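Local coordinates for PrgZ (Enterococcus faecalis, PDB 4FAJ), which serves as a membrane-anchored, extracellular peptide-binding receptor for pheromone and belongs to the solute-binding protein 5 family, at residues A[534-546]-A[552-564]. Residues are numbered along the deposited sequence; the frame is centred on the assembly and turned at random.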
loop_
_atom_site.group_PDB
_atom_site.type_symbol
_atom_site.label_atom_id
_atom_site.label_comp_id
_atom_site.label_asym_id
_atom_site.label_seq_id
_atom_site.Cartn_x
_atom_site.Cartn_y
_atom_site.Cartn_z
ATOM N N GLY A 534 -1.816 -9.003 -10.349
ATOM C CA GLY A 534 -2.500 -10.226 -9.942
ATOM C C GLY A 534 -1.576 -11.053 -9.055
ATOM O O GLY A 534 -0.397 -11.206 -9.372
ATOM N N THR A 535 -2.124 -11.584 -7.960
ATOM C CA THR A 535 -1.387 -12.390 -6.995
ATOM C C THR A 535 -1.690 -13.863 -7.252
ATOM O O THR A 535 -2.829 -14.307 -7.032
ATOM C CB THR A 535 -1.792 -12.024 -5.544
ATOM O OG1 THR A 535 -1.495 -10.639 -5.299
ATOM C CG2 THR A 535 -1.054 -12.896 -4.514
ATOM N N ALA A 536 -0.691 -14.596 -7.742
ATOM C CA ALA A 536 -0.834 -16.021 -8.052
ATOM C C ALA A 536 0.027 -16.824 -7.118
ATOM O O ALA A 536 1.144 -16.425 -6.775
ATOM C CB ALA A 536 -0.455 -16.328 -9.487
ATOM N N LYS A 537 -0.488 -17.979 -6.728
ATOM C CA LYS A 537 0.185 -18.793 -5.729
ATOM C C LYS A 537 -0.378 -20.189 -5.661
ATOM O O LYS A 537 -1.489 -20.433 -6.115
ATOM C CB LYS A 537 0.043 -18.138 -4.347
ATOM C CG LYS A 537 -1.376 -18.091 -3.806
ATOM C CD LYS A 537 -1.422 -17.248 -2.549
ATOM C CE LYS A 537 -2.761 -17.289 -1.862
ATOM N NZ LYS A 537 -2.645 -16.641 -0.501
ATOM N N LEU A 538 0.407 -21.096 -5.087
ATOM C CA LEU A 538 -0.083 -22.377 -4.636
ATOM C C LEU A 538 -0.429 -22.225 -3.169
ATOM O O LEU A 538 0.264 -21.523 -2.445
ATOM C CB LEU A 538 0.993 -23.446 -4.790
ATOM C CG LEU A 538 1.500 -23.679 -6.210
ATOM C CD1 LEU A 538 2.700 -24.638 -6.211
ATOM C CD2 LEU A 538 0.362 -24.196 -7.095
ATOM N N GLU A 539 -1.496 -22.878 -2.717
ATOM C CA GLU A 539 -1.814 -22.893 -1.292
ATOM C C GLU A 539 -2.341 -24.259 -0.895
ATOM O O GLU A 539 -3.179 -24.826 -1.583
ATOM C CB GLU A 539 -2.817 -21.784 -0.948
ATOM C CG GLU A 539 -3.152 -21.703 0.532
ATOM C CD GLU A 539 -3.770 -20.375 0.919
ATOM O OE1 GLU A 539 -3.046 -19.360 0.906
ATOM O OE2 GLU A 539 -4.980 -20.352 1.236
ATOM N N LYS A 540 -1.824 -24.804 0.199
ATOM C CA LYS A 540 -2.182 -26.165 0.588
ATOM C C LYS A 540 -3.682 -26.194 0.880
ATOM O O LYS A 540 -4.226 -25.249 1.460
ATOM C CB LYS A 540 -1.375 -26.631 1.805
ATOM C CG LYS A 540 0.147 -26.684 1.599
ATOM C CD LYS A 540 0.586 -27.880 0.772
ATOM C CE LYS A 540 2.115 -27.918 0.613
ATOM N NZ LYS A 540 2.585 -29.122 -0.116
ATOM N N SER A 541 -4.324 -27.287 0.472
ATOM C CA SER A 541 -5.772 -27.483 0.625
ATOM C C SER A 541 -6.222 -27.411 2.079
ATOM O O SER A 541 -7.325 -26.948 2.366
ATOM C CB SER A 541 -6.178 -28.845 0.054
ATOM O OG SER A 541 -5.704 -29.014 -1.270
ATOM N N LYS A 542 -5.363 -27.860 2.992
ATOM C CA LYS A 542 -5.692 -27.918 4.426
ATOM C C LYS A 542 -5.935 -26.530 5.051
ATOM O O LYS A 542 -6.574 -26.428 6.102
ATOM C CB LYS A 542 -4.578 -28.645 5.196
ATOM C CG LYS A 542 -3.314 -27.792 5.364
ATOM C CD LYS A 542 -2.083 -28.581 5.830
ATOM C CE LYS A 542 -0.898 -27.623 5.975
ATOM N NZ LYS A 542 0.429 -28.260 6.204
ATOM N N ILE A 543 -5.411 -25.473 4.421
ATOM C CA ILE A 543 -5.590 -24.107 4.915
ATOM C C ILE A 543 -7.005 -23.623 4.645
ATOM O O ILE A 543 -7.414 -23.533 3.489
ATOM C CB ILE A 543 -4.620 -23.099 4.229
ATOM C CG1 ILE A 543 -3.155 -23.526 4.398
ATOM C CG2 ILE A 543 -4.847 -21.671 4.753
ATOM C CD1 ILE A 543 -2.777 -23.932 5.772
ATOM N N LYS A 544 -7.733 -23.286 5.708
ATOM C CA LYS A 544 -9.102 -22.797 5.582
ATOM C C LYS A 544 -9.299 -21.410 6.181
ATOM O O LYS A 544 -8.602 -21.016 7.124
ATOM C CB LYS A 544 -10.092 -23.734 6.284
ATOM C CG LYS A 544 -9.952 -25.205 5.963
ATOM C CD LYS A 544 -10.249 -25.529 4.527
ATOM C CE LYS A 544 -10.022 -27.020 4.281
ATOM N NZ LYS A 544 -10.237 -27.376 2.864
ATOM N N ASN A 545 -10.252 -20.683 5.603
ATOM C CA ASN A 545 -10.806 -19.460 6.172
ATOM C C ASN A 545 -9.837 -18.302 6.345
ATOM O O ASN A 545 -9.942 -17.551 7.303
ATOM C CB ASN A 545 -11.473 -19.751 7.516
ATOM C CG ASN A 545 -12.703 -18.905 7.737
ATOM O OD1 ASN A 545 -13.245 -18.342 6.791
ATOM N ND2 ASN A 545 -13.159 -18.819 8.980
ATOM N N VAL A 546 -8.909 -18.153 5.411
ATOM C CA VAL A 546 -8.043 -16.985 5.373
ATOM C C VAL A 546 -8.772 -15.940 4.539
ATOM O O VAL A 546 -9.228 -16.248 3.444
ATOM C CB VAL A 546 -6.708 -17.311 4.728
ATOM C CG1 VAL A 546 -5.915 -16.052 4.520
ATOM C CG2 VAL A 546 -5.947 -18.327 5.608
ATOM N N GLY A 552 -6.340 -2.546 0.946
ATOM C CA GLY A 552 -5.846 -2.510 2.321
ATOM C C GLY A 552 -4.883 -3.645 2.615
ATOM O O GLY A 552 -4.224 -4.170 1.711
ATOM N N ALA A 553 -4.806 -4.031 3.885
ATOM C CA ALA A 553 -3.913 -5.109 4.304
ATOM C C ALA A 553 -4.392 -6.405 3.645
ATOM O O ALA A 553 -5.545 -6.765 3.785
ATOM C CB ALA A 553 -3.916 -5.233 5.817
ATOM N N LYS A 554 -3.506 -7.093 2.934
ATOM C CA LYS A 554 -3.902 -8.171 2.024
ATOM C C LYS A 554 -4.487 -9.411 2.706
ATOM O O LYS A 554 -5.421 -10.024 2.167
ATOM C CB LYS A 554 -2.722 -8.599 1.150
ATOM C CG LYS A 554 -3.104 -9.570 0.031
ATOM C CD LYS A 554 -1.905 -9.943 -0.835
ATOM C CE LYS A 554 -1.469 -8.824 -1.758
ATOM N NZ LYS A 554 -0.640 -9.355 -2.915
ATOM N N TYR A 555 -3.933 -9.809 3.851
ATOM C CA TYR A 555 -4.370 -11.059 4.496
ATOM C C TYR A 555 -4.842 -10.837 5.922
ATOM O O TYR A 555 -4.223 -10.089 6.673
ATOM C CB TYR A 555 -3.250 -12.113 4.486
ATOM C CG TYR A 555 -2.892 -12.612 3.104
ATOM C CD1 TYR A 555 -3.757 -13.444 2.407
ATOM C CD2 TYR A 555 -1.696 -12.241 2.487
ATOM C CE1 TYR A 555 -3.455 -13.901 1.138
ATOM C CE2 TYR A 555 -1.372 -12.710 1.203
ATOM C CZ TYR A 555 -2.268 -13.536 0.542
ATOM O OH TYR A 555 -1.997 -14.023 -0.717
ATOM N N ASP A 556 -5.948 -11.494 6.272
ATOM C CA ASP A 556 -6.433 -11.564 7.643
ATOM C C ASP A 556 -6.510 -13.037 8.046
ATOM O O ASP A 556 -7.324 -13.807 7.522
ATOM C CB ASP A 556 -7.807 -10.900 7.772
ATOM C CG ASP A 556 -8.290 -10.816 9.217
ATOM O OD1 ASP A 556 -7.598 -11.335 10.118
ATOM O OD2 ASP A 556 -9.356 -10.205 9.451
ATOM N N TYR A 557 -5.636 -13.418 8.967
ATOM C CA TYR A 557 -5.520 -14.801 9.415
ATOM C C TYR A 557 -6.323 -15.100 10.690
ATOM O O TYR A 557 -6.235 -16.201 11.235
ATOM C CB TYR A 557 -4.052 -15.111 9.675
ATOM C CG TYR A 557 -3.146 -14.829 8.496
ATOM C CD1 TYR A 557 -3.295 -15.512 7.306
ATOM C CD2 TYR A 557 -2.121 -13.885 8.585
ATOM C CE1 TYR A 557 -2.451 -15.266 6.219
ATOM C CE2 TYR A 557 -1.287 -13.634 7.520
ATOM C CZ TYR A 557 -1.446 -14.338 6.338
ATOM O OH TYR A 557 -0.611 -14.087 5.271
ATOM N N LYS A 558 -7.104 -14.128 11.160
ATOM C CA LYS A 558 -7.801 -14.238 12.439
ATOM C C LYS A 558 -8.543 -15.572 12.604
ATOM O O LYS A 558 -8.422 -16.225 13.634
ATOM C CB LYS A 558 -8.793 -13.078 12.615
ATOM C CG LYS A 558 -9.699 -13.207 13.855
ATOM C CD LYS A 558 -10.543 -11.940 14.064
ATOM C CE LYS A 558 -11.625 -12.174 15.091
ATOM N NZ LYS A 558 -12.532 -11.004 15.206
ATOM N N LYS A 559 -9.316 -15.954 11.594
ATOM C CA LYS A 559 -10.174 -17.131 11.682
ATOM C C LYS A 559 -9.590 -18.326 10.920
ATOM O O LYS A 559 -10.268 -19.338 10.720
ATOM C CB LYS A 559 -11.584 -16.798 11.184
ATOM C CG LYS A 559 -12.345 -15.823 12.077
ATOM C CD LYS A 559 -13.799 -15.660 11.599
ATOM C CE LYS A 559 -14.483 -14.407 12.170
ATOM N NZ LYS A 559 -15.403 -14.702 13.311
ATOM N N MET A 560 -8.318 -18.221 10.534
ATOM C CA MET A 560 -7.606 -19.299 9.845
ATOM C C MET A 560 -7.638 -20.589 10.663
ATOM O O MET A 560 -7.547 -20.545 11.889
ATOM C CB MET A 560 -6.151 -18.880 9.608
ATOM C CG MET A 560 -5.251 -19.904 8.935
ATOM S SD MET A 560 -3.593 -19.219 8.690
ATOM C CE MET A 560 -2.791 -20.599 7.883
ATOM N N ARG A 561 -7.765 -21.727 9.983
ATOM C CA ARG A 561 -7.632 -23.039 10.630
ATOM C C ARG A 561 -7.078 -24.095 9.670
ATOM O O ARG A 561 -7.126 -23.922 8.455
ATOM C CB ARG A 561 -8.970 -23.502 11.210
ATOM C CG ARG A 561 -10.005 -23.890 10.174
ATOM C CD ARG A 561 -11.322 -24.287 10.828
ATOM N NE ARG A 561 -12.171 -25.020 9.888
ATOM C CZ ARG A 561 -13.023 -24.464 9.027
ATOM N NH1 ARG A 561 -13.179 -23.154 8.970
ATOM N NH2 ARG A 561 -13.739 -25.235 8.214
ATOM N N ILE A 562 -6.547 -25.181 10.230
ATOM C CA ILE A 562 -5.982 -26.276 9.454
ATOM C C ILE A 562 -6.925 -27.468 9.577
ATOM O O ILE A 562 -7.200 -27.924 10.685
ATOM C CB ILE A 562 -4.570 -26.683 9.950
ATOM C CG1 ILE A 562 -3.634 -25.474 10.039
ATOM C CG2 ILE A 562 -3.959 -27.742 9.038
ATOM C CD1 ILE A 562 -3.486 -24.702 8.728
ATOM N N GLU A 563 -7.423 -27.953 8.441
ATOM C CA GLU A 563 -8.265 -29.150 8.387
ATOM C C GLU A 563 -7.589 -30.227 7.544
ATOM O O GLU A 563 -7.364 -30.014 6.352
ATOM C CB GLU A 563 -9.610 -28.826 7.739
ATOM C CG GLU A 563 -10.596 -28.072 8.609
ATOM C CD GLU A 563 -12.032 -28.165 8.072
ATOM O OE1 GLU A 563 -12.254 -28.789 7.002
ATOM O OE2 GLU A 563 -12.942 -27.609 8.724
ATOM N N LYS A 564 -7.295 -31.378 8.148
ATOM C CA LYS A 564 -6.708 -32.540 7.442
ATOM C C LYS A 564 -5.404 -32.230 6.695
ATOM O O LYS A 564 -4.307 -32.509 7.187
ATOM C CB LYS A 564 -7.724 -33.151 6.468
ATOM C CG LYS A 564 -8.936 -33.759 7.155
ATOM C CD LYS A 564 -9.852 -34.460 6.153
ATOM C CE LYS A 564 -10.977 -35.219 6.853
ATOM N NZ LYS A 564 -10.473 -36.426 7.573
HETATM O O HOH W 1 -9.340 -15.126 8.670
#
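Thr535 and Lys554 meet end on, the ammonium NZ of Lys554 donating to OG1 of Thr535 at 2.8 Å; a bend at the third torsion of Lys554 (chi3 -74°) turns its end to the hydroxyl. Two residues on, Lys537 runs out extended from the strand, head-on to Tyr555, and its NZ gives a 2.7 Å hydrogen bond to OH of Tyr555. The same NZ forms a salt bridge with OE1 of Glu539, 33° out of the carboxylate plane on its syn side, so within these segments both oxygens receive from it. Strand 528-539, paired with strand 311-324 on its way here, then leaves its sheet through the type I turn Lys540 to Ile543. Beyond it, a lone pair of Lys542 O takes Glu563 N (2.9 Å, 171° at the hydrogen), while NZ of Lys542 pairs with Asp293. Ile543 faces Ile562 as a non-hydrogen-bonded pair and Lys544 faces Arg561 as a hydrogen-bonded one, with Lys544 N to Arg561 O at 2.9 Å and Arg561 N to Lys544 O at 3.1 Å: a two-stranded antiparallel ribbon formed by the C-terminal tail of this solute-binding protein. On one face of it, CG2 of Ile543 meets CE of Met560 at 3.9 Å. On the other, CB of Lys544 sits 4.1 Å above the centre of the Arg561 guanidinium. OE2 of Glu563 lies in the guanidinium plane, bonded by NE and salt-bridged by NH2, both from one carboxylate face; this two-nitrogen grip fixes the guanidinium's rotation. Asn545 O and Asp556 O both accept from one water, which accepts from Lys559 N; NZ of Lys559 bonds Asp266, a zinc ligand. Val546 spreads its methyls, CG2 against CG of Met560 (3.7 Å) and CG1 touching both Tyr555 CD1 and Tyr557 CD1.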